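Local coordinates for protein putative cathepsin d (Ixodes ricinus, PDB 5N7Q) that probably cleaves proteins as a pepsin-like aspartic endopeptidase of the cathepsin D type, and binds the inhibitor pepstatin A, at residues I177-V191 and Y323-E337. Numbering follows the deposited sequence.
Sequences IDHDHYKGSITYVPV and YTIFDRDQDRVGFAE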
# COMPACT_ATOMS: atom_id res chain seq x y z
N ILE A 177 5.18 -17.22 3.42
CA ILE A 177 4.45 -16.68 4.58
C ILE A 177 5.31 -16.96 5.79
O ILE A 177 5.60 -18.12 6.03
CB ILE A 177 3.08 -17.38 4.78
CG1 ILE A 177 2.23 -17.40 3.50
CG2 ILE A 177 2.33 -16.74 5.94
CD1 ILE A 177 0.97 -18.26 3.59
N ASP A 178 5.71 -15.93 6.54
CA ASP A 178 6.65 -16.11 7.66
C ASP A 178 5.84 -16.10 8.95
O ASP A 178 5.38 -15.04 9.39
CB ASP A 178 7.67 -14.99 7.66
CG ASP A 178 8.78 -15.18 8.65
OD1 ASP A 178 8.72 -16.09 9.51
OD2 ASP A 178 9.76 -14.42 8.56
N HIS A 179 5.72 -17.26 9.60
CA HIS A 179 5.00 -17.36 10.87
C HIS A 179 5.75 -16.63 11.99
O HIS A 179 5.17 -16.37 13.02
CB HIS A 179 4.73 -18.84 11.23
CG HIS A 179 3.53 -19.06 12.11
ND1 HIS A 179 3.17 -18.20 13.13
CD2 HIS A 179 2.59 -20.04 12.10
CE1 HIS A 179 2.08 -18.66 13.73
NE2 HIS A 179 1.71 -19.77 13.12
N ASP A 180 7.02 -16.22 11.79
CA ASP A 180 7.66 -15.38 12.78
C ASP A 180 7.15 -13.94 12.74
O ASP A 180 7.52 -13.16 13.61
CB ASP A 180 9.18 -15.51 12.70
CG ASP A 180 9.68 -16.90 13.15
OD1 ASP A 180 9.01 -17.50 14.05
OD2 ASP A 180 10.69 -17.39 12.57
N HIS A 181 6.31 -13.59 11.77
CA HIS A 181 5.63 -12.30 11.78
C HIS A 181 4.19 -12.33 12.22
O HIS A 181 3.54 -11.28 12.19
CB HIS A 181 5.68 -11.64 10.40
CG HIS A 181 7.03 -11.15 10.02
ND1 HIS A 181 7.77 -10.33 10.83
CD2 HIS A 181 7.76 -11.33 8.89
CE1 HIS A 181 8.92 -10.05 10.23
NE2 HIS A 181 8.93 -10.65 9.06
N TYR A 182 3.67 -13.47 12.67
CA TYR A 182 2.29 -13.49 13.14
C TYR A 182 2.06 -14.50 14.25
O TYR A 182 2.85 -15.44 14.43
CB TYR A 182 1.30 -13.68 11.97
CG TYR A 182 1.09 -15.10 11.47
CD1 TYR A 182 0.14 -15.95 12.07
CD2 TYR A 182 1.78 -15.60 10.37
CE1 TYR A 182 -0.08 -17.23 11.58
CE2 TYR A 182 1.57 -16.88 9.91
CZ TYR A 182 0.62 -17.68 10.52
OH TYR A 182 0.41 -18.94 10.04
N LYS A 183 0.99 -14.28 15.00
CA LYS A 183 0.57 -15.22 16.04
C LYS A 183 -0.84 -15.68 15.76
O LYS A 183 -1.63 -15.02 15.07
CB LYS A 183 0.73 -14.64 17.45
CG LYS A 183 0.11 -13.30 17.70
CD LYS A 183 0.43 -12.83 19.13
CE LYS A 183 0.51 -11.32 19.28
NZ LYS A 183 0.37 -10.90 20.72
N GLY A 184 -1.17 -16.84 16.30
CA GLY A 184 -2.46 -17.48 16.06
C GLY A 184 -2.52 -18.12 14.68
O GLY A 184 -1.53 -18.69 14.19
N SER A 185 -3.69 -18.03 14.06
CA SER A 185 -4.00 -18.65 12.78
C SER A 185 -4.45 -17.58 11.79
O SER A 185 -5.04 -16.56 12.19
CB SER A 185 -5.13 -19.67 12.93
OG SER A 185 -6.34 -19.03 13.28
N ILE A 186 -4.14 -17.80 10.53
CA ILE A 186 -4.57 -16.92 9.45
C ILE A 186 -6.05 -17.10 9.20
O ILE A 186 -6.55 -18.24 9.12
CB ILE A 186 -3.78 -17.22 8.16
CG1 ILE A 186 -2.30 -16.87 8.33
CG2 ILE A 186 -4.27 -16.36 7.02
CD1 ILE A 186 -1.38 -17.57 7.36
N THR A 187 -6.75 -15.97 9.07
CA THR A 187 -8.12 -15.93 8.51
C THR A 187 -8.09 -15.51 7.05
O THR A 187 -7.59 -14.43 6.75
CB THR A 187 -8.97 -14.92 9.29
OG1 THR A 187 -9.03 -15.34 10.66
CG2 THR A 187 -10.39 -14.86 8.75
N TYR A 188 -8.65 -16.35 6.16
CA TYR A 188 -8.69 -16.03 4.75
C TYR A 188 -10.06 -15.49 4.35
O TYR A 188 -11.07 -15.86 4.93
CB TYR A 188 -8.33 -17.26 3.92
CG TYR A 188 -6.85 -17.57 3.92
CD1 TYR A 188 -5.98 -16.80 3.18
CD2 TYR A 188 -6.33 -18.63 4.66
CE1 TYR A 188 -4.61 -17.05 3.17
CE2 TYR A 188 -4.96 -18.91 4.66
CZ TYR A 188 -4.11 -18.13 3.89
OH TYR A 188 -2.75 -18.37 3.88
N VAL A 189 -10.05 -14.61 3.35
CA VAL A 189 -11.25 -14.07 2.71
C VAL A 189 -11.01 -14.18 1.19
O VAL A 189 -9.94 -13.85 0.69
CB VAL A 189 -11.56 -12.61 3.18
CG1 VAL A 189 -10.45 -11.64 2.82
CG2 VAL A 189 -12.92 -12.17 2.69
N PRO A 190 -11.99 -14.68 0.44
CA PRO A 190 -11.76 -14.80 -1.00
C PRO A 190 -11.79 -13.46 -1.70
O PRO A 190 -12.62 -12.59 -1.36
CB PRO A 190 -12.93 -15.65 -1.50
CG PRO A 190 -13.96 -15.57 -0.45
CD PRO A 190 -13.30 -15.24 0.85
N VAL A 191 -10.93 -13.26 -2.69
CA VAL A 191 -11.05 -12.05 -3.53
C VAL A 191 -12.39 -12.12 -4.28
O VAL A 191 -12.82 -13.18 -4.71
CB VAL A 191 -9.83 -11.92 -4.49
CG1 VAL A 191 -10.03 -10.84 -5.54
CG2 VAL A 191 -8.55 -11.70 -3.70
N TYR A 323 -0.72 -8.83 9.90
CA TYR A 323 0.12 -9.42 8.86
C TYR A 323 -0.78 -9.97 7.74
O TYR A 323 -1.81 -10.58 8.02
CB TYR A 323 0.91 -10.55 9.49
CG TYR A 323 1.97 -11.19 8.63
CD1 TYR A 323 3.05 -10.45 8.15
CD2 TYR A 323 1.94 -12.54 8.34
CE1 TYR A 323 4.04 -11.03 7.39
CE2 TYR A 323 2.92 -13.13 7.57
CZ TYR A 323 3.99 -12.40 7.11
OH TYR A 323 4.98 -12.99 6.38
N THR A 324 -0.41 -9.71 6.48
CA THR A 324 -1.33 -9.93 5.39
C THR A 324 -0.66 -10.77 4.33
O THR A 324 0.47 -10.51 3.92
CB THR A 324 -1.84 -8.64 4.79
OG1 THR A 324 -2.43 -7.84 5.83
CG2 THR A 324 -2.90 -8.87 3.76
N ILE A 325 -1.39 -11.78 3.90
CA ILE A 325 -0.97 -12.74 2.87
C ILE A 325 -1.80 -12.47 1.62
O ILE A 325 -3.03 -12.50 1.66
CB ILE A 325 -1.21 -14.20 3.31
CG1 ILE A 325 -0.38 -14.58 4.56
CG2 ILE A 325 -0.81 -15.14 2.20
CD1 ILE A 325 -0.91 -14.04 5.87
N PHE A 326 -1.11 -12.21 0.50
CA PHE A 326 -1.72 -11.95 -0.80
C PHE A 326 -1.45 -13.20 -1.65
O PHE A 326 -0.32 -13.44 -2.08
CB PHE A 326 -1.10 -10.70 -1.42
CG PHE A 326 -1.35 -9.45 -0.64
CD1 PHE A 326 -0.51 -9.09 0.43
CD2 PHE A 326 -2.38 -8.61 -1.01
CE1 PHE A 326 -0.76 -7.92 1.14
CE2 PHE A 326 -2.62 -7.44 -0.30
CZ PHE A 326 -1.80 -7.09 0.76
N ASP A 327 -2.49 -14.00 -1.89
CA ASP A 327 -2.35 -15.34 -2.46
C ASP A 327 -2.93 -15.39 -3.87
O ASP A 327 -4.15 -15.35 -4.05
CB ASP A 327 -3.05 -16.32 -1.50
CG ASP A 327 -3.02 -17.78 -1.95
OD1 ASP A 327 -2.79 -18.05 -3.14
OD2 ASP A 327 -3.24 -18.63 -1.03
N ARG A 328 -2.04 -15.51 -4.86
CA ARG A 328 -2.44 -15.57 -6.26
C ARG A 328 -2.74 -16.99 -6.69
O ARG A 328 -3.38 -17.18 -7.73
CB ARG A 328 -1.37 -14.97 -7.21
CG ARG A 328 -1.28 -13.45 -7.09
CD ARG A 328 -2.47 -12.73 -7.74
NE ARG A 328 -2.52 -13.02 -9.18
CZ ARG A 328 -1.85 -12.36 -10.12
NH1 ARG A 328 -1.06 -11.34 -9.79
NH2 ARG A 328 -1.90 -12.76 -11.39
N ASP A 329 -2.35 -18.01 -5.92
CA ASP A 329 -2.71 -19.40 -6.29
C ASP A 329 -4.21 -19.65 -6.08
O ASP A 329 -4.86 -20.34 -6.86
CB ASP A 329 -1.91 -20.39 -5.46
CG ASP A 329 -0.49 -20.53 -5.96
OD1 ASP A 329 -0.31 -20.55 -7.21
OD2 ASP A 329 0.42 -20.63 -5.11
N GLN A 330 -4.76 -19.05 -5.03
CA GLN A 330 -6.17 -19.26 -4.69
C GLN A 330 -7.02 -17.99 -4.73
O GLN A 330 -8.22 -18.06 -4.46
CB GLN A 330 -6.30 -19.90 -3.32
CG GLN A 330 -5.60 -21.24 -3.22
CD GLN A 330 -6.03 -22.03 -2.01
OE1 GLN A 330 -7.23 -22.26 -1.80
NE2 GLN A 330 -5.07 -22.46 -1.21
N ASP A 331 -6.44 -16.86 -5.14
CA ASP A 331 -7.14 -15.57 -5.20
C ASP A 331 -7.84 -15.27 -3.87
O ASP A 331 -9.07 -15.20 -3.78
CB ASP A 331 -8.14 -15.55 -6.38
CG ASP A 331 -7.44 -15.41 -7.74
OD1 ASP A 331 -6.40 -14.72 -7.82
OD2 ASP A 331 -7.91 -16.01 -8.74
N ARG A 332 -7.04 -15.18 -2.83
CA ARG A 332 -7.55 -14.91 -1.49
C ARG A 332 -6.54 -14.05 -0.73
O ARG A 332 -5.37 -13.92 -1.11
CB ARG A 332 -7.85 -16.22 -0.76
CG ARG A 332 -6.62 -17.06 -0.45
CD ARG A 332 -6.95 -18.41 0.11
NE ARG A 332 -5.71 -19.13 0.40
CZ ARG A 332 -5.59 -20.16 1.24
NH1 ARG A 332 -6.66 -20.66 1.86
NH2 ARG A 332 -4.41 -20.72 1.39
N VAL A 333 -7.05 -13.40 0.30
CA VAL A 333 -6.28 -12.55 1.21
C VAL A 333 -6.37 -13.17 2.58
O VAL A 333 -7.46 -13.54 3.02
CB VAL A 333 -6.78 -11.08 1.22
CG1 VAL A 333 -5.95 -10.26 2.23
CG2 VAL A 333 -6.71 -10.44 -0.17
N GLY A 334 -5.23 -13.23 3.27
CA GLY A 334 -5.16 -13.79 4.62
C GLY A 334 -4.75 -12.67 5.59
O GLY A 334 -3.87 -11.85 5.27
N PHE A 335 -5.33 -12.70 6.81
CA PHE A 335 -4.98 -11.75 7.87
C PHE A 335 -4.67 -12.52 9.15
O PHE A 335 -5.39 -13.45 9.51
CB PHE A 335 -6.10 -10.74 8.17
CG PHE A 335 -6.43 -9.82 7.02
CD1 PHE A 335 -5.52 -8.86 6.59
CD2 PHE A 335 -7.65 -9.93 6.38
CE1 PHE A 335 -5.85 -8.01 5.53
CE2 PHE A 335 -7.97 -9.09 5.33
CZ PHE A 335 -7.08 -8.15 4.90
N ALA A 336 -3.63 -12.12 9.85
CA ALA A 336 -3.35 -12.65 11.20
C ALA A 336 -2.77 -11.55 12.08
O ALA A 336 -2.06 -10.69 11.61
CB ALA A 336 -2.39 -13.83 11.14
N GLU A 337 -2.98 -11.67 13.37
CA GLU A 337 -2.40 -10.74 14.33
C GLU A 337 -0.89 -10.72 14.20
O GLU A 337 -0.26 -11.76 14.22
CB GLU A 337 -2.75 -11.22 15.74
CG GLU A 337 -2.33 -10.27 16.83
CD GLU A 337 -2.84 -10.65 18.22
OE1 GLU A 337 -3.55 -11.68 18.39
OE2 GLU A 337 -2.53 -9.88 19.16
O HOH W 1 -3.97 -14.40 14.20
O HOH W 2 -3.83 -14.24 17.62
O HOH W 3 -6.79 -14.41 11.97
O HOH W 4 -1.81 -18.87 1.31
O HOH W 5 -11.62 -15.54 -5.22
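Y323 lays one ring face under CB of H181, 3.7 Å from the ring centroid, while its OH takes a nearly straight hydrogen bond from D178 N (3.0 Å, 164°). CG lies anti to the backbone N (chi1 -173°), which carries the ring out to the 3-10 segment 179-181 and to Y182 just after it, whose ring meets it rim to rim. I325 touches two isoleucines: its CG1 meets CG2 of I177, the side chains crossing at about a right angle, and its CD1 meets CD1 of I186 tip to tip. D327 grips R332 in a salt bridge (OD2 to NE, 2.9 Å). This holds the guanidinium flat over the Y188 ring, planes 3° apart; a water joins Y188 OH to the same carboxylate oxygen. D331 O accepts from V191 N. V333 and F335 each exchange two backbone hydrogen bonds, with V189 and T187 respectively. Between them G334 brings CA to 3.4 Å from Y188 CD1, and I186 CG2 sits over the ring face opposite R332, offset toward the rim. A336 CB abuts Y182 CD1. E337 O accepts from K183 N, and its carboxylate pairs with K183 NZ. Strand 187-190 thus joins antiparallel to the C-terminal hairpin, whose other strand pairs with 155-160, as in the interdomain six-stranded sheet of pepsin-like proteases.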